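Local coordinates for protein mucin-like protocadherin (Homo sapiens, PDB 6OAE) that probably forms calcium-dependent heterophilic adhesion complexes with CDHR2 between neighbouring microvilli of epithelial cells, here represented by its first two extracellular cadherin repeats, at residues A97-E111 / H193-A206. Residues are numbered along the deposited sequence; the frame is centred on the assembly and turned at random.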
loop_
_atom_site.group_PDB
_atom_site.type_symbol
_atom_site.label_atom_id
_atom_site.label_comp_id
_atom_site.label_asym_id
_atom_site.label_seq_id
_atom_site.Cartn_x
_atom_site.Cartn_y
_atom_site.Cartn_z
ATOM N N ALA A 97 -1.715 -5.526 -4.315
ATOM C CA ALA A 97 -0.702 -6.578 -4.561
ATOM C C ALA A 97 0.569 -5.903 -5.069
ATOM O O ALA A 97 0.509 -4.879 -5.763
ATOM C CB ALA A 97 -1.226 -7.611 -5.532
ATOM N N PRO A 98 1.767 -6.420 -4.724
ATOM C CA PRO A 98 2.994 -5.905 -5.318
ATOM C C PRO A 98 2.996 -6.339 -6.786
ATOM O O PRO A 98 2.440 -7.369 -7.122
ATOM C CB PRO A 98 4.125 -6.534 -4.486
ATOM C CG PRO A 98 3.502 -7.812 -3.931
ATOM C CD PRO A 98 2.024 -7.500 -3.765
ATOM N N GLU A 99 3.599 -5.510 -7.633
ATOM C CA GLU A 99 3.686 -5.756 -9.081
ATOM C C GLU A 99 5.112 -5.490 -9.532
ATOM O O GLU A 99 5.653 -4.438 -9.162
ATOM C CB GLU A 99 2.724 -4.834 -9.825
ATOM C CG GLU A 99 1.273 -5.165 -9.582
ATOM C CD GLU A 99 0.305 -4.097 -10.069
ATOM O OE1 GLU A 99 0.715 -3.272 -10.901
ATOM O OE2 GLU A 99 -0.848 -4.102 -9.602
ATOM N N PHE A 100 5.685 -6.425 -10.276
ATOM C CA PHE A 100 6.967 -6.224 -10.983
ATOM C C PHE A 100 6.653 -5.471 -12.264
ATOM O O PHE A 100 5.596 -5.708 -12.846
ATOM C CB PHE A 100 7.622 -7.545 -11.341
ATOM C CG PHE A 100 8.197 -8.315 -10.182
ATOM C CD1 PHE A 100 9.318 -7.841 -9.511
ATOM C CD2 PHE A 100 7.640 -9.530 -9.796
ATOM C CE1 PHE A 100 9.869 -8.565 -8.465
ATOM C CE2 PHE A 100 8.193 -10.252 -8.745
ATOM C CZ PHE A 100 9.305 -9.772 -8.092
ATOM N N PRO A 101 7.518 -4.537 -12.716
ATOM C CA PRO A 101 7.358 -3.927 -14.049
ATOM C C PRO A 101 7.810 -4.798 -15.248
ATOM O O PRO A 101 7.888 -4.273 -16.355
ATOM C CB PRO A 101 8.197 -2.654 -13.885
ATOM C CG PRO A 101 9.330 -3.071 -12.963
ATOM C CD PRO A 101 8.639 -3.961 -11.949
ATOM N N PHE A 102 8.074 -6.096 -15.040
ATOM C CA PHE A 102 8.431 -7.090 -16.084
ATOM C C PHE A 102 7.865 -8.455 -15.708
ATOM O O PHE A 102 7.597 -8.686 -14.481
ATOM C CB PHE A 102 9.960 -7.177 -16.233
ATOM C CG PHE A 102 10.668 -7.584 -14.964
ATOM C CD1 PHE A 102 10.948 -6.648 -13.977
ATOM C CD2 PHE A 102 11.030 -8.902 -14.749
ATOM C CE1 PHE A 102 11.577 -7.023 -12.797
ATOM C CE2 PHE A 102 11.669 -9.270 -13.571
ATOM C CZ PHE A 102 11.942 -8.331 -12.607
ATOM N N LYS A 103 7.719 -9.343 -16.698
ATOM C CA LYS A 103 7.257 -10.744 -16.514
ATOM C C LYS A 103 8.465 -11.686 -16.569
ATOM O O LYS A 103 8.672 -12.464 -15.630
ATOM C CB LYS A 103 6.253 -11.140 -17.596
ATOM C CG LYS A 103 4.980 -10.309 -17.651
ATOM C CD LYS A 103 4.187 -10.541 -18.948
ATOM C CE LYS A 103 3.030 -9.581 -19.106
ATOM N NZ LYS A 103 2.017 -9.809 -18.054
ATOM N N THR A 104 9.202 -11.640 -17.670
ATOM C CA THR A 104 10.456 -12.402 -17.896
ATOM C C THR A 104 11.462 -11.436 -18.511
ATOM O O THR A 104 11.070 -10.688 -19.439
ATOM C CB THR A 104 10.294 -13.618 -18.812
ATOM O OG1 THR A 104 9.311 -14.533 -18.315
ATOM C CG2 THR A 104 11.606 -14.359 -18.976
ATOM N N LYS A 105 12.696 -11.477 -18.026
ATOM C CA LYS A 105 13.751 -10.477 -18.311
ATOM C C LYS A 105 15.106 -11.190 -18.400
ATOM O O LYS A 105 15.338 -12.081 -17.549
ATOM C CB LYS A 105 13.735 -9.468 -17.160
ATOM C CG LYS A 105 14.652 -8.274 -17.293
ATOM C CD LYS A 105 15.087 -7.687 -15.953
ATOM C CE LYS A 105 14.024 -6.872 -15.258
ATOM N NZ LYS A 105 14.263 -5.409 -15.343
ATOM N N GLU A 106 15.957 -10.793 -19.358
ATOM C CA GLU A 106 17.309 -11.378 -19.553
ATOM C C GLU A 106 18.384 -10.337 -19.203
ATOM O O GLU A 106 18.185 -9.156 -19.508
ATOM C CB GLU A 106 17.423 -11.902 -20.987
ATOM C CG GLU A 106 16.219 -12.741 -21.390
ATOM C CD GLU A 106 16.476 -13.795 -22.449
ATOM O OE1 GLU A 106 17.562 -13.753 -23.071
ATOM O OE2 GLU A 106 15.590 -14.660 -22.648
ATOM N N ILE A 107 19.474 -10.788 -18.577
ATOM C CA ILE A 107 20.670 -9.955 -18.273
ATOM C C ILE A 107 21.888 -10.724 -18.792
ATOM O O ILE A 107 22.010 -11.912 -18.453
ATOM C CB ILE A 107 20.812 -9.646 -16.769
ATOM C CG1 ILE A 107 19.663 -8.776 -16.225
ATOM C CG2 ILE A 107 22.176 -8.998 -16.500
ATOM C CD1 ILE A 107 18.338 -9.490 -16.032
ATOM N N ARG A 108 22.758 -10.068 -19.547
ATOM C CA ARG A 108 24.034 -10.668 -19.998
ATOM C C ARG A 108 25.120 -10.295 -18.984
ATOM O O ARG A 108 25.186 -9.117 -18.556
ATOM C CB ARG A 108 24.258 -10.304 -21.467
ATOM C CG ARG A 108 23.344 -11.142 -22.350
ATOM C CD ARG A 108 23.114 -10.633 -23.729
ATOM N NE ARG A 108 22.570 -9.299 -23.756
ATOM C CZ ARG A 108 21.321 -8.948 -23.444
ATOM N NH1 ARG A 108 20.420 -9.841 -23.048
ATOM N NH2 ARG A 108 20.977 -7.674 -23.538
ATOM N N VAL A 109 25.936 -11.271 -18.598
ATOM C CA VAL A 109 26.991 -11.103 -17.560
ATOM C C VAL A 109 28.289 -11.658 -18.124
ATOM O O VAL A 109 28.300 -12.833 -18.561
ATOM C CB VAL A 109 26.630 -11.818 -16.247
ATOM C CG1 VAL A 109 27.420 -11.246 -15.080
ATOM C CG2 VAL A 109 25.146 -11.770 -15.945
ATOM N N GLU A 110 29.351 -10.863 -18.104
ATOM C CA GLU A 110 30.669 -11.327 -18.608
ATOM C C GLU A 110 31.165 -12.462 -17.717
ATOM O O GLU A 110 31.008 -12.388 -16.491
ATOM C CB GLU A 110 31.645 -10.171 -18.698
ATOM C CG GLU A 110 31.339 -9.269 -19.858
ATOM C CD GLU A 110 32.373 -8.174 -20.018
ATOM O OE1 GLU A 110 33.580 -8.513 -20.079
ATOM O OE2 GLU A 110 31.977 -6.999 -20.058
ATOM N N GLU A 111 31.736 -13.494 -18.329
ATOM C CA GLU A 111 32.283 -14.666 -17.605
ATOM C C GLU A 111 33.294 -14.229 -16.529
ATOM O O GLU A 111 33.371 -14.909 -15.496
ATOM C CB GLU A 111 32.938 -15.614 -18.605
ATOM C CG GLU A 111 33.447 -16.884 -17.982
ATOM C CD GLU A 111 34.219 -17.720 -18.977
ATOM O OE1 GLU A 111 33.786 -18.814 -19.261
ATOM O OE2 GLU A 111 35.256 -17.228 -19.467
ATOM N N HIS A 193 -0.133 -10.848 -0.555
ATOM C CA HIS A 193 -0.169 -10.856 -2.032
ATOM C C HIS A 193 1.222 -11.177 -2.545
ATOM O O HIS A 193 2.180 -10.638 -1.977
ATOM C CB HIS A 193 -0.643 -9.520 -2.569
ATOM C CG HIS A 193 -1.908 -9.054 -1.941
ATOM N ND1 HIS A 193 -1.904 -8.081 -0.978
ATOM C CD2 HIS A 193 -3.199 -9.437 -2.122
ATOM C CE1 HIS A 193 -3.151 -7.858 -0.590
ATOM N NE2 HIS A 193 -3.967 -8.686 -1.278
ATOM N N THR A 194 1.293 -11.992 -3.591
ATOM C CA THR A 194 2.564 -12.453 -4.193
ATOM C C THR A 194 2.529 -12.097 -5.675
ATOM O O THR A 194 1.449 -12.202 -6.282
ATOM C CB THR A 194 2.791 -13.951 -3.960
ATOM O OG1 THR A 194 2.893 -14.161 -2.553
ATOM C CG2 THR A 194 4.062 -14.477 -4.592
ATOM N N ALA A 195 3.675 -11.685 -6.211
ATOM C CA ALA A 195 3.930 -11.502 -7.646
ATOM C C ALA A 195 5.182 -12.321 -7.982
ATOM O O ALA A 195 6.023 -12.567 -7.070
ATOM C CB ALA A 195 4.089 -10.046 -7.969
ATOM N N THR A 196 5.271 -12.774 -9.229
ATOM C CA THR A 196 6.356 -13.651 -9.711
ATOM C C THR A 196 6.858 -13.073 -11.029
ATOM O O THR A 196 6.070 -12.447 -11.750
ATOM C CB THR A 196 5.900 -15.112 -9.850
ATOM O OG1 THR A 196 5.099 -15.216 -11.015
ATOM C CG2 THR A 196 5.105 -15.630 -8.681
ATOM N N ALA A 197 8.140 -13.237 -11.286
ATOM C CA ALA A 197 8.789 -12.855 -12.553
ATOM C C ALA A 197 9.922 -13.852 -12.788
ATOM O O ALA A 197 10.299 -14.547 -11.825
ATOM C CB ALA A 197 9.264 -11.439 -12.489
ATOM N N THR A 198 10.399 -13.949 -14.024
ATOM C CA THR A 198 11.515 -14.845 -14.422
ATOM C C THR A 198 12.742 -13.962 -14.703
ATOM O O THR A 198 12.588 -12.865 -15.301
ATOM C CB THR A 198 11.073 -15.781 -15.560
ATOM O OG1 THR A 198 10.108 -16.722 -15.068
ATOM C CG2 THR A 198 12.214 -16.580 -16.145
ATOM N N LEU A 199 13.918 -14.391 -14.233
ATOM C CA LEU A 199 15.214 -13.740 -14.510
ATOM C C LEU A 199 16.053 -14.746 -15.273
ATOM O O LEU A 199 16.187 -15.876 -14.796
ATOM C CB LEU A 199 15.958 -13.367 -13.227
ATOM C CG LEU A 199 15.314 -12.304 -12.352
ATOM C CD1 LEU A 199 16.155 -12.115 -11.105
ATOM C CD2 LEU A 199 15.172 -11.005 -13.118
ATOM N N VAL A 200 16.596 -14.328 -16.395
ATOM C CA VAL A 200 17.493 -15.165 -17.230
ATOM C C VAL A 200 18.867 -14.495 -17.195
ATOM O O VAL A 200 18.975 -13.339 -17.663
ATOM C CB VAL A 200 16.933 -15.311 -18.647
ATOM C CG1 VAL A 200 17.890 -16.071 -19.533
ATOM C CG2 VAL A 200 15.562 -15.979 -18.636
ATOM N N LEU A 201 19.864 -15.190 -16.657
ATOM C CA LEU A 201 21.273 -14.740 -16.620
ATOM C C LEU A 201 22.004 -15.496 -17.732
ATOM O O LEU A 201 22.063 -16.769 -17.641
ATOM C CB LEU A 201 21.864 -15.042 -15.244
ATOM C CG LEU A 201 21.487 -14.078 -14.107
ATOM C CD1 LEU A 201 22.173 -12.752 -14.278
ATOM C CD2 LEU A 201 19.994 -13.859 -13.995
ATOM N N ASN A 202 22.493 -14.763 -18.728
ATOM C CA ASN A 202 23.212 -15.321 -19.900
ATOM C C ASN A 202 24.689 -14.930 -19.792
ATOM O O ASN A 202 24.984 -13.711 -19.834
ATOM C CB ASN A 202 22.586 -14.854 -21.210
ATOM C CG ASN A 202 23.167 -15.578 -22.400
ATOM O OD1 ASN A 202 23.420 -16.780 -22.329
ATOM N ND2 ASN A 202 23.373 -14.858 -23.495
ATOM N N VAL A 203 25.567 -15.919 -19.644
ATOM C CA VAL A 203 27.023 -15.700 -19.481
ATOM C C VAL A 203 27.569 -15.428 -20.877
ATOM O O VAL A 203 27.270 -16.210 -21.768
ATOM C CB VAL A 203 27.726 -16.896 -18.814
ATOM C CG1 VAL A 203 29.220 -16.669 -18.666
ATOM C CG2 VAL A 203 27.115 -17.219 -17.469
ATOM N N VAL A 204 28.318 -14.349 -21.049
ATOM C CA VAL A 204 28.967 -14.046 -22.349
ATOM C C VAL A 204 30.424 -14.451 -22.177
ATOM O O VAL A 204 31.019 -14.249 -21.123
ATOM C CB VAL A 204 28.746 -12.595 -22.815
ATOM C CG1 VAL A 204 27.257 -12.303 -22.955
ATOM C CG2 VAL A 204 29.393 -11.570 -21.926
ATOM N N PRO A 205 31.029 -15.089 -23.183
ATOM C CA PRO A 205 32.421 -15.533 -23.060
ATOM C C PRO A 205 33.457 -14.404 -23.149
ATOM O O PRO A 205 33.121 -13.328 -23.598
ATOM C CB PRO A 205 32.593 -16.509 -24.242
ATOM C CG PRO A 205 31.481 -16.215 -25.212
ATOM C CD PRO A 205 30.418 -15.430 -24.476
ATOM N N ALA A 206 34.686 -14.680 -22.706
ATOM C CA ALA A 206 35.904 -13.879 -23.018
ATOM C C ALA A 206 36.119 -13.853 -24.539
ATOM O O ALA A 206 35.697 -12.975 -25.312
ATOM C CB ALA A 206 37.112 -14.473 -22.323
HETATM O O HOH W 1 5.610 -10.182 -13.253
#
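Phe102 holds CG between its own backbone N and carbonyl carbon (chi1 60°), and its CE2 reaches Ala197 CB (3.4 Å) and Leu199 CD2. Phe100 instead sets CG beside its backbone N (chi1 -72°). Its ring takes Ala197 CB in an off-centre CH-pi contact, 4.2 Å from the centroid, and Ala195 O lies at the ring edge. The small methyl of Ala197 thus packs against both rings. Lys105 lays CE over the centre of one Phe102 face, and its NZ bonds to Gln124 O. Around Pro101 the chain swings away from 193-197, and one water donates to both Phe102 O and Thr196 O.

From Lys103 onward the two strands run parallel. Eight backbone hydrogen bonds join them, from Thr198 N to Lys103 O (2.8 Å) through Glu111 N to Val204 O (3.0 Å). Ile107, Val109, Leu199, Leu201 and Val203 share the inner face, where Val109 CG2 touches Leu201 CD1 at 3.5 Å. On the other face, Thr104 lies alongside Thr198, and Glu106 alongside Val200. At the calcium end, His193 CB packs on Ala97 and Pro98, while its ND1 bonds to Asp183, a calcium ligand. This parallel pairing of first and last strands is typical of a cadherin repeat, here the second, just beyond the calcium-binding linker.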